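Long-range contacts in possible prolidase (Bifidobacterium longum NCC2705, PDB 2P9B), which probably hydrolyses carbon-nitrogen bonds other than peptide bonds, as a putative member of the amidohydrolase family: residues P13-H18 / T35-A40; A19-G24 / K67-G72. All coordinates share one frame; numbering follows the deposited sequence.

Interaction 1 (P13-H18 / T35-A40); sequences PFALAH and TIVVGA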
loop_
_atom_site.group_PDB
_atom_site.type_symbol
_atom_site.label_atom_id
_atom_site.label_comp_id
_atom_site.label_asym_id
_atom_site.label_seq_id
_atom_site.Cartn_x
_atom_site.Cartn_y
_atom_site.Cartn_z
ATOM N N PRO A 13 -0.750 19.411 -20.775
ATOM C CA PRO A 13 -2.150 18.972 -20.781
ATOM C C PRO A 13 -2.440 17.986 -21.904
ATOM O O PRO A 13 -1.868 18.083 -22.989
ATOM C CB PRO A 13 -2.921 20.282 -20.928
ATOM C CG PRO A 13 -1.974 21.149 -21.701
ATOM C CD PRO A 13 -0.651 20.858 -21.039
ATOM N N PHE A 14 -3.329 17.034 -21.638
ATOM C CA PHE A 14 -3.675 16.032 -22.636
ATOM C C PHE A 14 -5.062 15.450 -22.404
ATOM O O PHE A 14 -5.714 15.736 -21.402
ATOM C CB PHE A 14 -2.643 14.902 -22.607
ATOM C CG PHE A 14 -2.638 14.116 -21.320
ATOM C CD1 PHE A 14 -3.476 13.015 -21.154
ATOM C CD2 PHE A 14 -1.804 14.487 -20.268
ATOM C CE1 PHE A 14 -3.481 12.292 -19.958
ATOM C CE2 PHE A 14 -1.800 13.774 -19.072
ATOM C CZ PHE A 14 -2.638 12.675 -18.914
ATOM N N ALA A 15 -5.504 14.627 -23.344
ATOM C CA ALA A 15 -6.799 13.979 -23.232
ATOM C C ALA A 15 -6.660 12.536 -23.691
ATOM O O ALA A 15 -6.137 12.273 -24.775
ATOM C CB ALA A 15 -7.834 14.706 -24.084
ATOM N N LEU A 16 -7.101 11.608 -22.851
ATOM C CA LEU A 16 -7.057 10.186 -23.178
ATOM C C LEU A 16 -8.474 9.839 -23.598
ATOM O O LEU A 16 -9.382 9.861 -22.771
ATOM C CB LEU A 16 -6.665 9.367 -21.947
ATOM C CG LEU A 16 -6.729 7.842 -22.095
ATOM C CD1 LEU A 16 -5.710 7.371 -23.119
ATOM C CD2 LEU A 16 -6.462 7.197 -20.734
ATOM N N ALA A 17 -8.665 9.514 -24.875
ATOM C CA ALA A 17 -10.004 9.221 -25.376
ATOM C C ALA A 17 -10.303 7.782 -25.777
ATOM O O ALA A 17 -9.398 6.966 -25.973
ATOM C CB ALA A 17 -10.314 10.148 -26.551
ATOM N N HIS A 18 -11.598 7.493 -25.888
ATOM C CA HIS A 18 -12.104 6.184 -26.297
ATOM C C HIS A 18 -11.737 5.025 -25.381
ATOM O O HIS A 18 -11.675 3.875 -25.811
ATOM C CB HIS A 18 -11.633 5.884 -27.720
ATOM C CG HIS A 18 -11.945 6.975 -28.693
ATOM N ND1 HIS A 18 -13.228 7.425 -28.918
ATOM C CD2 HIS A 18 -11.139 7.725 -29.481
ATOM C CE1 HIS A 18 -13.198 8.407 -29.803
ATOM N NE2 HIS A 18 -11.943 8.609 -30.159
ATOM N N THR A 35 -13.537 9.817 -22.262
ATOM C CA THR A 35 -12.354 10.632 -22.455
ATOM C C THR A 35 -12.015 11.247 -21.103
ATOM O O THR A 35 -12.901 11.702 -20.379
ATOM C CB THR A 35 -12.588 11.776 -23.465
ATOM O OG1 THR A 35 -12.751 11.228 -24.776
ATOM C CG2 THR A 35 -11.408 12.752 -23.460
ATOM N N ILE A 36 -10.737 11.229 -20.751
ATOM C CA ILE A 36 -10.291 11.825 -19.505
ATOM C C ILE A 36 -9.377 12.965 -19.915
ATOM O O ILE A 36 -8.373 12.752 -20.596
ATOM C CB ILE A 36 -9.500 10.828 -18.633
ATOM C CG1 ILE A 36 -10.393 9.649 -18.236
ATOM C CG2 ILE A 36 -8.987 11.536 -17.384
ATOM C CD1 ILE A 36 -9.694 8.603 -17.381
ATOM N N VAL A 37 -9.738 14.177 -19.514
ATOM C CA VAL A 37 -8.954 15.350 -19.855
ATOM C C VAL A 37 -8.135 15.804 -18.655
ATOM O O VAL A 37 -8.675 16.021 -17.571
ATOM C CB VAL A 37 -9.866 16.503 -20.314
ATOM C CG1 VAL A 37 -9.020 17.702 -20.718
ATOM C CG2 VAL A 37 -10.740 16.034 -21.476
ATOM N N VAL A 38 -6.832 15.948 -18.859
ATOM C CA VAL A 38 -5.930 16.364 -17.790
ATOM C C VAL A 38 -5.348 17.752 -18.052
ATOM O O VAL A 38 -4.819 18.020 -19.131
ATOM C CB VAL A 38 -4.777 15.347 -17.626
ATOM C CG1 VAL A 38 -3.838 15.791 -16.517
ATOM C CG2 VAL A 38 -5.349 13.960 -17.319
ATOM N N GLY A 39 -5.447 18.625 -17.052
ATOM C CA GLY A 39 -4.941 19.982 -17.186
ATOM C C GLY A 39 -3.448 20.130 -16.959
ATOM O O GLY A 39 -2.764 19.171 -16.602
ATOM N N ALA A 40 -2.942 21.344 -17.161
ATOM C CA ALA A 40 -1.522 21.629 -16.991
ATOM C C ALA A 40 -1.099 21.516 -15.533
ATOM O O ALA A 40 0.091 21.403 -15.234
ATOM C CB ALA A 40 -1.194 23.026 -17.526
#
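Phe14 and Val38 stand side by side on one face of an antiparallel beta pair, strand 14-17 against strand 35-38, in the small beta domain, of the kind that amidohydrolases commonly carry beside their barrel. The valine lies over one face of the phenyl ring: its CB sits 3.8 Å from the ring centroid, 20° off the normal, a CH-pi contact, while Val38 CG2 reaches the far end of the ring at Phe14 CZ, 3.4 Å away. The ring gets there because Phe14 CG lies between its own backbone N and carbonyl carbon (chi1 65°), which stands the ring up alongside its cross-strand neighbour. With an alanine in place of the phenyl ring, the side chain of Val38 is likely to lose the surface it packs against, opening a gap on this buried face. Leu16 and Ile36 follow on the same face, both reaching on to Val69 of the second sheet. Phe14 and Val38 form a hydrogen-bonded pair, with Val38 N to Phe14 O at 2.8 Å nearly straight (170° at the hydrogen); Leu16 and Ile36 form the next. Between them, Ala15 and Val37 make a non-hydrogen-bonded pair on the other face, where Ala15 CB lies 4.1 Å from Val37 CG2. Past Phe14 and Val38, Pro13 CD meets Ala40 CB loosely where the strands give way to loop. At the other end Thr35 OG1 is hydrogen-bonded to Ser50 OG and comes within 3.2 Å of the methyl carbon Ala17 CB.

Interaction 2 (A19-G24 / K67-G72); sequences ATIVTG and KIVMPG
Ile21 and Val69 press together in the tight part of this parallel strand pair, running alongside each other with Ile21 CG1 and Val69 CG1 3.5 Å apart, a tight fit for two carbons. Val69 CG1 is brought there by a first torsion of 61°, between its backbone N and carbonyl carbon; Ala19 CB touches the same methyl at a more relaxed distance. On the other face Val22 CG2 meets Ile68 CG2 at 3.6 Å, the two side chains crossing at a slant. Further along, the ring of Pro71 packs against the backbone oxygens of Val22 and Thr23.

The looser side is at the start of the strands. Here Lys67 O accepts a nearly straight bond from Thr20 N (3.1 Å, 175°) and a second from a water, 2.7 Å away, which also bonds Thr20 OG1; the lysine side chain leads away from strand 19-22. Thr20 O and Val69 O then take the backbone bonds from Val69 N and Val22 N. Strand 68-78 also pairs in parallel with strand 129-134, and this arrangement is consistent with the junction of the small beta domain and the TIM barrel in an amidohydrolase.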
loop_
_atom_site.group_PDB
_atom_site.type_symbol
_atom_site.label_atom_id
_atom_site.label_comp_id
_atom_site.label_asym_id
_atom_site.label_seq_id
_atom_site.Cartn_x
_atom_site.Cartn_y
_atom_site.Cartn_z
ATOM N N ALA A 19 -11.518 5.319 -24.108
ATOM C CA ALA A 19 -11.151 4.277 -23.174
ATOM C C ALA A 19 -12.340 3.773 -22.372
ATOM O O ALA A 19 -13.351 4.459 -22.228
ATOM C CB ALA A 19 -10.077 4.786 -22.225
ATOM N N THR A 20 -12.210 2.548 -21.877
ATOM C CA THR A 20 -13.228 1.953 -21.030
ATOM C C THR A 20 -12.710 2.210 -19.623
ATOM O O THR A 20 -11.618 1.763 -19.270
ATOM C CB THR A 20 -13.344 0.433 -21.234
ATOM O OG1 THR A 20 -13.808 0.162 -22.561
ATOM C CG2 THR A 20 -14.315 -0.159 -20.225
ATOM N N ILE A 21 -13.479 2.941 -18.829
ATOM C CA ILE A 21 -13.064 3.249 -17.471
ATOM C C ILE A 21 -13.553 2.243 -16.441
ATOM O O ILE A 21 -14.746 1.955 -16.356
ATOM C CB ILE A 21 -13.570 4.641 -17.016
ATOM C CG1 ILE A 21 -12.972 5.736 -17.903
ATOM C CG2 ILE A 21 -13.203 4.871 -15.547
ATOM C CD1 ILE A 21 -13.335 7.148 -17.467
ATOM N N VAL A 22 -12.617 1.685 -15.683
ATOM C CA VAL A 22 -12.958 0.787 -14.590
ATOM C C VAL A 22 -12.796 1.758 -13.425
ATOM O O VAL A 22 -11.680 2.123 -13.053
ATOM C CB VAL A 22 -11.969 -0.392 -14.488
ATOM C CG1 VAL A 22 -12.183 -1.145 -13.189
ATOM C CG2 VAL A 22 -12.193 -1.345 -15.665
ATOM N N THR A 23 -13.921 2.204 -12.878
ATOM C CA THR A 23 -13.918 3.196 -11.808
ATOM C C THR A 23 -13.264 2.797 -10.499
ATOM O O THR A 23 -12.737 3.649 -9.787
ATOM C CB THR A 23 -15.346 3.654 -11.483
ATOM O OG1 THR A 23 -16.074 2.558 -10.917
ATOM C CG2 THR A 23 -16.050 4.129 -12.746
ATOM N N GLY A 24 -13.303 1.514 -10.172
ATOM C CA GLY A 24 -12.714 1.078 -8.919
ATOM C C GLY A 24 -13.647 1.364 -7.754
ATOM O O GLY A 24 -13.228 1.371 -6.596
ATOM N N LYS A 67 -8.424 0.087 -24.870
ATOM C CA LYS A 67 -7.725 0.083 -23.588
ATOM C C LYS A 67 -8.673 0.304 -22.414
ATOM O O LYS A 67 -9.793 0.789 -22.584
ATOM C CB LYS A 67 -6.664 1.190 -23.571
ATOM C CG LYS A 67 -5.639 1.136 -24.701
ATOM C CD LYS A 67 -4.681 -0.036 -24.545
ATOM C CE LYS A 67 -3.567 0.012 -25.586
ATOM N NZ LYS A 67 -4.099 -0.031 -26.971
ATOM N N ILE A 68 -8.214 -0.068 -21.222
ATOM C CA ILE A 68 -8.976 0.134 -19.995
ATOM C C ILE A 68 -8.171 1.133 -19.174
ATOM O O ILE A 68 -6.942 1.057 -19.148
ATOM C CB ILE A 68 -9.113 -1.178 -19.169
ATOM C CG1 ILE A 68 -10.298 -2.006 -19.678
ATOM C CG2 ILE A 68 -9.303 -0.858 -17.685
ATOM C CD1 ILE A 68 -10.121 -2.547 -21.064
ATOM N N VAL A 69 -8.842 2.086 -18.539
ATOM C CA VAL A 69 -8.132 3.037 -17.692
ATOM C C VAL A 69 -8.810 3.000 -16.334
ATOM O O VAL A 69 -10.035 2.950 -16.243
ATOM C CB VAL A 69 -8.166 4.477 -18.243
ATOM C CG1 VAL A 69 -9.593 4.968 -18.342
ATOM C CG2 VAL A 69 -7.343 5.394 -17.335
HETATM N N MSE A 70 -7.999 3.005 -15.285
HETATM C CA MSE A 70 -8.502 2.950 -13.924
HETATM C C MSE A 70 -7.616 3.823 -13.052
HETATM O O MSE A 70 -6.600 4.340 -13.518
HETATM C CB MSE A 70 -8.490 1.491 -13.411
HETATM C CG MSE A 70 -7.093 0.841 -13.258
HETATM SE SE MSE A 70 -7.047 -0.889 -12.424
HETATM C CE MSE A 70 -7.328 -0.324 -10.628
ATOM N N PRO A 71 -8.009 4.029 -11.783
ATOM C CA PRO A 71 -7.167 4.858 -10.919
ATOM C C PRO A 71 -5.848 4.118 -10.714
ATOM O O PRO A 71 -5.810 2.889 -10.791
ATOM C CB PRO A 71 -7.959 4.932 -9.614
ATOM C CG PRO A 71 -9.400 4.765 -10.065
ATOM C CD PRO A 71 -9.271 3.675 -11.108
ATOM N N GLY A 72 -4.775 4.851 -10.449
ATOM C CA GLY A 72 -3.505 4.182 -10.226
ATOM C C GLY A 72 -3.598 3.294 -8.999
ATOM O O GLY A 72 -4.359 3.587 -8.070
HETATM O O HOH W 1 -11.658 -0.284 -24.292
#

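In the fold
Interactions 1 and 2 are both largely buried, yet they hold different sheets: 13-18 / 35-40 is antiparallel and its centre is about 27 Å from the centre of the chain, whereas 19-24 / 67-72 is parallel and its centre about 19 Å from it; the two contact centres are about 13 Å apart. The chain turns a corner at His18, passing from strand 14-17 directly into strand 19-22. The sheets meet through aliphatic side chains, Ile36 CD1 lying 3.8 Å from Val69 CG1, with Leu16 and Ile21 joining the same cluster. Interaction 1 adds an aromatic face to its aliphatic packing; interaction 2 is aliphatic throughout its tight part and brings in a bridging water at its partly exposed edge.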